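PDB 2GPR: PTS system glucose-specific EIIA component from Mycoplasma capricolum, which relays a phosphoryl group from phospho-HPr to the EIIB domain in the sugar phosphotransferase system, which takes up glucose and phosphorylates it. Local coordinates for residues 94-97 and 98-101; 109-112 and 113-116; 30-33 and 34-38. All blocks are in the same frame, centred on the assembly; numbering follows the deposited sequence.

All three contacts are local, each made where the chain changes direction or element. Contact 1 (94-101) and contact 3 (30-38) are surface turns that lead into strands of the same seven-stranded antiparallel sheet, 100-101 at its edge and 36-42 further in, and they lie on opposite sides of the chain's centre. Contact 2 (109-116) is partly buried and starts the helix 112-118. It adjoins contact 1 through Phe94, which packs on Thr109, whereas contact 3 stays about 15 Å from both at the nearest atoms. Their chemistry differs too: a backbone turn over a small apolar patch, an aspartate helix cap, and an arginine-aspartate salt bridge beside a helix end.

Contact 1. Residues 94-97 and 98-101; sequences FVTQ and DQEV
Thr96 and Gln99 close a type II beta turn, with Gln97 and Asp98 at its corners, and the chain directions before and after it differ by 136°. Asp98 takes the positive phi that the second corner of such a turn requires. The closing bond runs from Gln99 N to Thr96 O at 3.1 Å, bent to 147° at the hydrogen; that carbonyl oxygen sits too close to a neighbour in the model, so its place is less sure.

From the returning limb the Gln99 side chain reaches back over Val95. Its CG stands anti to the backbone N (chi1 173°) and the chain stays extended beyond it, which lays its end against the valine, the two side chains crossing at about a right angle; Gln99 CD is 3.6 Å from Val95 CG1. Deeper in, Val95 CG1 meets Val101 CG1 at 4.0 Å, methyl against methyl. Leu107 receives both side chains, and Leu55 and Phe65 also pack on Val95, so this small apolar patch runs into the sheet while the turn itself stays at the surface. At the corners, the planes of the Gln97 amide and the Asp98 carboxylate are nearly parallel but the groups do not stack; Gln97 NE2 instead donates to Val56 O.

Backbone bonds from Asp98 and Gln99 to Leu55, and from Val101 to Gly53, attach the returning limb to strand 53-57. The turn thus leads the chain from strand 91-93 of the three-stranded sheet into edge strand 100-101 of the large antiparallel sheet, a tight reversal between two sheets of this mainly beta EIIA domain.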
loop_
_atom_site.group_PDB
_atom_site.type_symbol
_atom_site.label_atom_id
_atom_site.label_comp_id
_atom_site.label_asym_id
_atom_site.label_seq_id
_atom_site.Cartn_x
_atom_site.Cartn_y
_atom_site.Cartn_z
ATOM N N PHE A 94 7.014 5.546 11.435
ATOM C CA PHE A 94 7.672 6.829 11.436
ATOM C C PHE A 94 6.708 7.959 11.204
ATOM O O PHE A 94 7.132 9.134 11.021
ATOM C CB PHE A 94 8.817 6.893 10.431
ATOM C CG PHE A 94 9.841 5.848 10.694
ATOM C CD1 PHE A 94 10.855 6.073 11.620
ATOM C CD2 PHE A 94 9.764 4.615 10.055
ATOM C CE1 PHE A 94 11.802 5.083 11.857
ATOM C CE2 PHE A 94 10.704 3.612 10.294
ATOM C CZ PHE A 94 11.717 3.847 11.217
ATOM N N VAL A 95 5.425 7.582 11.238
ATOM C CA VAL A 95 4.347 8.480 10.927
ATOM C C VAL A 95 3.228 8.413 11.960
ATOM O O VAL A 95 3.121 7.458 12.743
ATOM C CB VAL A 95 3.811 8.061 9.544
ATOM C CG1 VAL A 95 4.774 8.503 8.435
ATOM C CG2 VAL A 95 3.703 6.534 9.530
ATOM N N THR A 96 2.370 9.412 11.925
ATOM C CA THR A 96 1.219 9.456 12.816
ATOM C C THR A 96 0.022 9.832 12.011
ATOM O O THR A 96 0.140 10.492 10.988
ATOM C CB THR A 96 1.362 10.501 13.941
ATOM O OG1 THR A 96 2.687 10.558 14.412
ATOM C CG2 THR A 96 0.443 10.162 15.078
ATOM N N GLN A 97 -1.106 9.433 12.470
ATOM C CA GLN A 97 -2.301 9.764 11.792
ATOM C C GLN A 97 -2.456 11.263 11.591
ATOM O O GLN A 97 -1.914 12.068 12.344
ATOM C CB GLN A 97 -3.491 9.202 12.519
ATOM C CG GLN A 97 -4.719 9.237 11.640
ATOM C CD GLN A 97 -5.889 8.779 12.432
ATOM O OE1 GLN A 97 -5.881 8.898 13.672
ATOM N NE2 GLN A 97 -6.849 8.172 11.748
ATOM N N ASP A 98 -3.149 11.603 10.518
ATOM C CA ASP A 98 -3.392 12.951 10.157
ATOM C C ASP A 98 -2.190 13.614 9.564
ATOM O O ASP A 98 -2.287 14.769 9.162
ATOM C CB ASP A 98 -3.828 13.819 11.342
ATOM C CG ASP A 98 -5.014 13.362 12.148
ATOM O OD1 ASP A 98 -6.057 13.141 11.392
ATOM O OD2 ASP A 98 -5.127 13.499 13.354
ATOM N N GLN A 99 -1.038 12.934 9.571
ATOM C CA GLN A 99 0.232 13.476 9.010
ATOM C C GLN A 99 0.179 13.566 7.468
ATOM O O GLN A 99 -0.333 12.683 6.786
ATOM C CB GLN A 99 1.403 12.514 9.387
ATOM C CG GLN A 99 2.779 12.843 8.749
ATOM C CD GLN A 99 3.936 11.946 9.260
ATOM O OE1 GLN A 99 4.898 11.566 8.498
ATOM N NE2 GLN A 99 3.915 11.652 10.573
ATOM N N GLU A 100 0.743 14.589 6.899
ATOM C CA GLU A 100 0.778 14.625 5.501
ATOM C C GLU A 100 2.126 13.971 5.072
ATOM O O GLU A 100 3.151 14.070 5.781
ATOM C CB GLU A 100 0.755 16.046 4.960
ATOM C CG GLU A 100 -0.511 16.388 4.172
ATOM C CD GLU A 100 -0.300 17.526 3.170
ATOM O OE1 GLU A 100 0.266 17.289 2.037
ATOM O OE2 GLU A 100 -0.688 18.720 3.462
ATOM N N VAL A 101 2.092 13.140 4.016
ATOM C CA VAL A 101 3.287 12.466 3.573
ATOM C C VAL A 101 3.526 12.725 2.115
ATOM O O VAL A 101 2.610 13.061 1.387
ATOM C CB VAL A 101 3.246 10.972 3.797
ATOM C CG1 VAL A 101 3.564 10.620 5.245
ATOM C CG2 VAL A 101 1.880 10.414 3.380
#

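Contact 2. Residues 109-112 and 113-116; sequences TVDL and KSVA
A helix N-cap is made here: Asp111 sits just before helix 112-118 and its carboxylate takes up the backbone N-H of Ser114. The Ser114 N to Asp111 OD1 bond is 2.8 Å long and fairly straight, 164° at the hydrogen, and the donor comes from above the carboxylate plane, 52° out of it. With CG anti to the backbone N (chi1 -169°), the aspartate folds its acid group forward over the first turn; Ser114 OG is modelled too close to the carboxylate for its role to be trusted. The N-H groups and dipole of the helix start would probably stabilise the negative charge.

Ordinary helical bonding begins at the same residue, Val115 N to Asp111 O at 2.9 Å, followed by Ala116 N to Leu112 O at 2.8 Å. Asp111 therefore accepts twice from the first turn, once through its side chain and once through its carbonyl. It is also the centre of an inverse gamma turn, which joins the end of strand 106-110 directly to the helix, and it bonds through its backbone to Gly90.

On the buried side, Val110 CG1 meets Val115 CG2 at 3.6 Å, the two side chains crossing at about a right angle. This ties the last strand residue to the first helical turn. Leu86 packs on Val115, while Leu112, turned away from the helical segment, is received by Asn45 and Ile122.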
loop_
_atom_site.group_PDB
_atom_site.type_symbol
_atom_site.label_atom_id
_atom_site.label_comp_id
_atom_site.label_asym_id
_atom_site.label_seq_id
_atom_site.Cartn_x
_atom_site.Cartn_y
_atom_site.Cartn_z
ATOM N N THR A 109 9.061 0.460 9.328
ATOM C CA THR A 109 10.012 -0.575 9.103
ATOM C C THR A 109 9.501 -1.849 9.761
ATOM O O THR A 109 9.159 -1.867 10.953
ATOM C CB THR A 109 11.440 -0.184 9.525
ATOM O OG1 THR A 109 11.689 1.150 9.112
ATOM C CG2 THR A 109 12.485 -1.170 8.933
ATOM N N VAL A 110 9.352 -2.900 8.950
ATOM C CA VAL A 110 8.816 -4.163 9.457
ATOM C C VAL A 110 9.804 -5.303 9.614
ATOM O O VAL A 110 10.490 -5.691 8.681
ATOM C CB VAL A 110 7.683 -4.670 8.602
ATOM C CG1 VAL A 110 7.081 -5.899 9.262
ATOM C CG2 VAL A 110 6.644 -3.583 8.471
ATOM N N ASP A 111 9.779 -5.938 10.768
ATOM C CA ASP A 111 10.615 -7.093 10.907
ATOM C C ASP A 111 9.963 -8.199 10.156
ATOM O O ASP A 111 9.382 -9.093 10.781
ATOM C CB ASP A 111 10.817 -7.513 12.345
ATOM C CG ASP A 111 11.882 -8.553 12.523
ATOM O OD1 ASP A 111 11.964 -9.448 11.586
ATOM O OD2 ASP A 111 12.483 -8.677 13.553
ATOM N N LEU A 112 10.153 -8.165 8.845
ATOM C CA LEU A 112 9.612 -9.143 7.953
ATOM C C LEU A 112 9.887 -10.564 8.378
ATOM O O LEU A 112 8.952 -11.392 8.364
ATOM C CB LEU A 112 9.981 -8.872 6.486
ATOM C CG LEU A 112 8.781 -8.409 5.669
ATOM C CD1 LEU A 112 8.033 -7.322 6.415
ATOM C CD2 LEU A 112 9.207 -7.929 4.272
ATOM N N LYS A 113 11.158 -10.864 8.766
ATOM C CA LYS A 113 11.490 -12.220 9.211
ATOM C C LYS A 113 10.628 -12.646 10.358
ATOM O O LYS A 113 10.139 -13.757 10.377
ATOM C CB LYS A 113 12.927 -12.449 9.596
ATOM C CG LYS A 113 13.136 -13.799 10.301
ATOM C CD LYS A 113 14.609 -14.115 10.633
ATOM C CE LYS A 113 14.804 -15.359 11.497
ATOM N NZ LYS A 113 14.615 -16.643 10.782
ATOM N N SER A 114 10.451 -11.780 11.333
ATOM C CA SER A 114 9.621 -12.171 12.445
ATOM C C SER A 114 8.179 -12.301 12.043
ATOM O O SER A 114 7.593 -13.374 12.119
ATOM C CB SER A 114 9.798 -11.237 13.604
ATOM O OG SER A 114 11.186 -10.962 13.740
ATOM N N VAL A 115 7.627 -11.200 11.584
ATOM C CA VAL A 115 6.238 -11.141 11.160
ATOM C C VAL A 115 5.806 -12.278 10.282
ATOM O O VAL A 115 4.697 -12.786 10.411
ATOM C CB VAL A 115 5.969 -9.854 10.457
ATOM C CG1 VAL A 115 4.492 -9.726 10.260
ATOM C CG2 VAL A 115 6.471 -8.726 11.324
ATOM N N ALA A 116 6.687 -12.652 9.373
ATOM C CA ALA A 116 6.429 -13.700 8.395
ATOM C C ALA A 116 5.973 -15.048 9.007
ATOM O O ALA A 116 5.269 -15.854 8.363
ATOM C CB ALA A 116 7.630 -13.849 7.466
#

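Contact 3. Residues 30-33 and 34-38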
loop_
_atom_site.group_PDB
_atom_site.type_symbol
_atom_site.label_atom_id
_atom_site.label_comp_id
_atom_site.label_asym_id
_atom_site.label_seq_id
_atom_site.Cartn_x
_atom_site.Cartn_y
_atom_site.Cartn_z
ATOM N N LYS A 30 -8.684 -10.491 -1.883
ATOM C CA LYS A 30 -8.775 -11.205 -3.138
ATOM C C LYS A 30 -10.089 -11.013 -3.837
ATOM O O LYS A 30 -10.126 -10.975 -5.063
ATOM C CB LYS A 30 -8.326 -12.646 -3.031
ATOM C CG LYS A 30 -9.201 -13.610 -3.736
ATOM C CD LYS A 30 -10.095 -14.361 -2.778
ATOM C CE LYS A 30 -9.316 -14.963 -1.618
ATOM N NZ LYS A 30 -10.003 -16.034 -0.842
ATOM N N GLU A 31 -11.141 -10.811 -3.054
ATOM C CA GLU A 31 -12.475 -10.592 -3.576
ATOM C C GLU A 31 -12.755 -9.143 -3.857
ATOM O O GLU A 31 -13.810 -8.791 -4.346
ATOM C CB GLU A 31 -13.545 -11.103 -2.607
ATOM C CG GLU A 31 -13.963 -12.542 -2.860
ATOM C CD GLU A 31 -14.159 -13.365 -1.649
ATOM O OE1 GLU A 31 -15.380 -13.245 -1.151
ATOM O OE2 GLU A 31 -13.230 -13.964 -1.102
ATOM N N ARG A 32 -11.828 -8.281 -3.486
ATOM C CA ARG A 32 -11.997 -6.841 -3.704
ATOM C C ARG A 32 -13.200 -6.254 -3.000
ATOM O O ARG A 32 -13.822 -5.364 -3.531
ATOM C CB ARG A 32 -12.175 -6.536 -5.183
ATOM C CG ARG A 32 -10.890 -6.410 -5.972
ATOM C CD ARG A 32 -10.987 -7.212 -7.254
ATOM N NE ARG A 32 -9.728 -7.326 -7.968
ATOM C CZ ARG A 32 -8.979 -8.420 -8.118
ATOM N NH1 ARG A 32 -9.258 -9.594 -7.561
ATOM N NH2 ARG A 32 -7.893 -8.321 -8.868
ATOM N N MET A 33 -13.532 -6.752 -1.806
ATOM C CA MET A 33 -14.702 -6.286 -1.038
ATOM C C MET A 33 -14.716 -4.782 -0.780
ATOM O O MET A 33 -15.730 -4.118 -0.956
ATOM C CB MET A 33 -14.863 -7.085 0.265
ATOM C CG MET A 33 -15.335 -8.489 -0.028
ATOM S SD MET A 33 -15.215 -9.600 1.370
ATOM C CE MET A 33 -15.052 -8.315 2.641
ATOM N N LEU A 34 -13.562 -4.229 -0.404
ATOM C CA LEU A 34 -13.447 -2.828 -0.071
ATOM C C LEU A 34 -12.924 -1.966 -1.198
ATOM O O LEU A 34 -12.957 -0.739 -1.143
ATOM C CB LEU A 34 -12.607 -2.644 1.203
ATOM C CG LEU A 34 -13.436 -2.842 2.466
ATOM C CD1 LEU A 34 -12.576 -2.596 3.702
ATOM C CD2 LEU A 34 -14.630 -1.877 2.454
ATOM N N GLY A 35 -12.425 -2.624 -2.235
ATOM C CA GLY A 35 -11.863 -1.904 -3.345
ATOM C C GLY A 35 -10.967 -2.787 -4.162
ATOM O O GLY A 35 -10.868 -3.984 -3.888
ATOM N N ASP A 36 -10.320 -2.140 -5.167
ATOM C CA ASP A 36 -9.416 -2.747 -6.155
ATOM C C ASP A 36 -8.011 -2.286 -5.947
ATOM O O ASP A 36 -7.763 -1.521 -5.034
ATOM C CB ASP A 36 -9.842 -2.405 -7.601
ATOM C CG ASP A 36 -9.566 -3.507 -8.597
ATOM O OD1 ASP A 36 -8.421 -4.138 -8.374
ATOM O OD2 ASP A 36 -10.350 -3.810 -9.492
ATOM N N GLY A 37 -7.097 -2.782 -6.779
ATOM C CA GLY A 37 -5.659 -2.429 -6.711
ATOM C C GLY A 37 -4.808 -3.654 -6.917
ATOM O O GLY A 37 -5.156 -4.536 -7.661
ATOM N N PHE A 38 -3.738 -3.760 -6.196
ATOM C CA PHE A 38 -2.870 -4.919 -6.329
ATOM C C PHE A 38 -2.113 -5.243 -5.011
ATOM O O PHE A 38 -2.516 -4.850 -3.939
ATOM C CB PHE A 38 -1.908 -4.710 -7.441
ATOM C CG PHE A 38 -1.274 -3.369 -7.247
ATOM C CD1 PHE A 38 -1.921 -2.211 -7.666
ATOM C CD2 PHE A 38 -0.058 -3.241 -6.587
ATOM C CE1 PHE A 38 -1.378 -0.948 -7.468
ATOM C CE2 PHE A 38 0.514 -1.981 -6.383
ATOM C CZ PHE A 38 -0.152 -0.834 -6.814
#
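Arg32 and Asp36 face each other across the bend between helix 27-30 and strand 36-42. The salt bridge runs from Arg32 NE to Asp36 OD1 at 3.5 Å, a weak hydrogen bond with 154° at the hydrogen. The carboxylate oxygen stands at the guanidinium edge, near its plane, while the two planar groups are turned 86° to each other. A bend at chi2 (133°) brings the arginine NE to that side.

Each nitrogen of the guanidinium has an acceptor. NE has Asp36, NH1 gives a weak bond to Lys30 O at 3.0 Å, back toward the helix end, and NH2 reaches the stronger partner, Asp22, in a salt bridge. Asp36 OD1 also accepts from Gly37 N, though at 2.5 Å the modelled length is too short to be relied on. In the backbone, Gly35 N gives a weak bond to Arg32 O at 3.3 Å.

Asp36 and Phe38 pair by backbone bonds with Phe128 and Ile126, which joins this part of the chain to strand 124-130 of the antiparallel sheet. With its positive phi, Arg32 ends the helix in a Schellman motif, the helix C-terminus from which a short loop leads to strand 36-42.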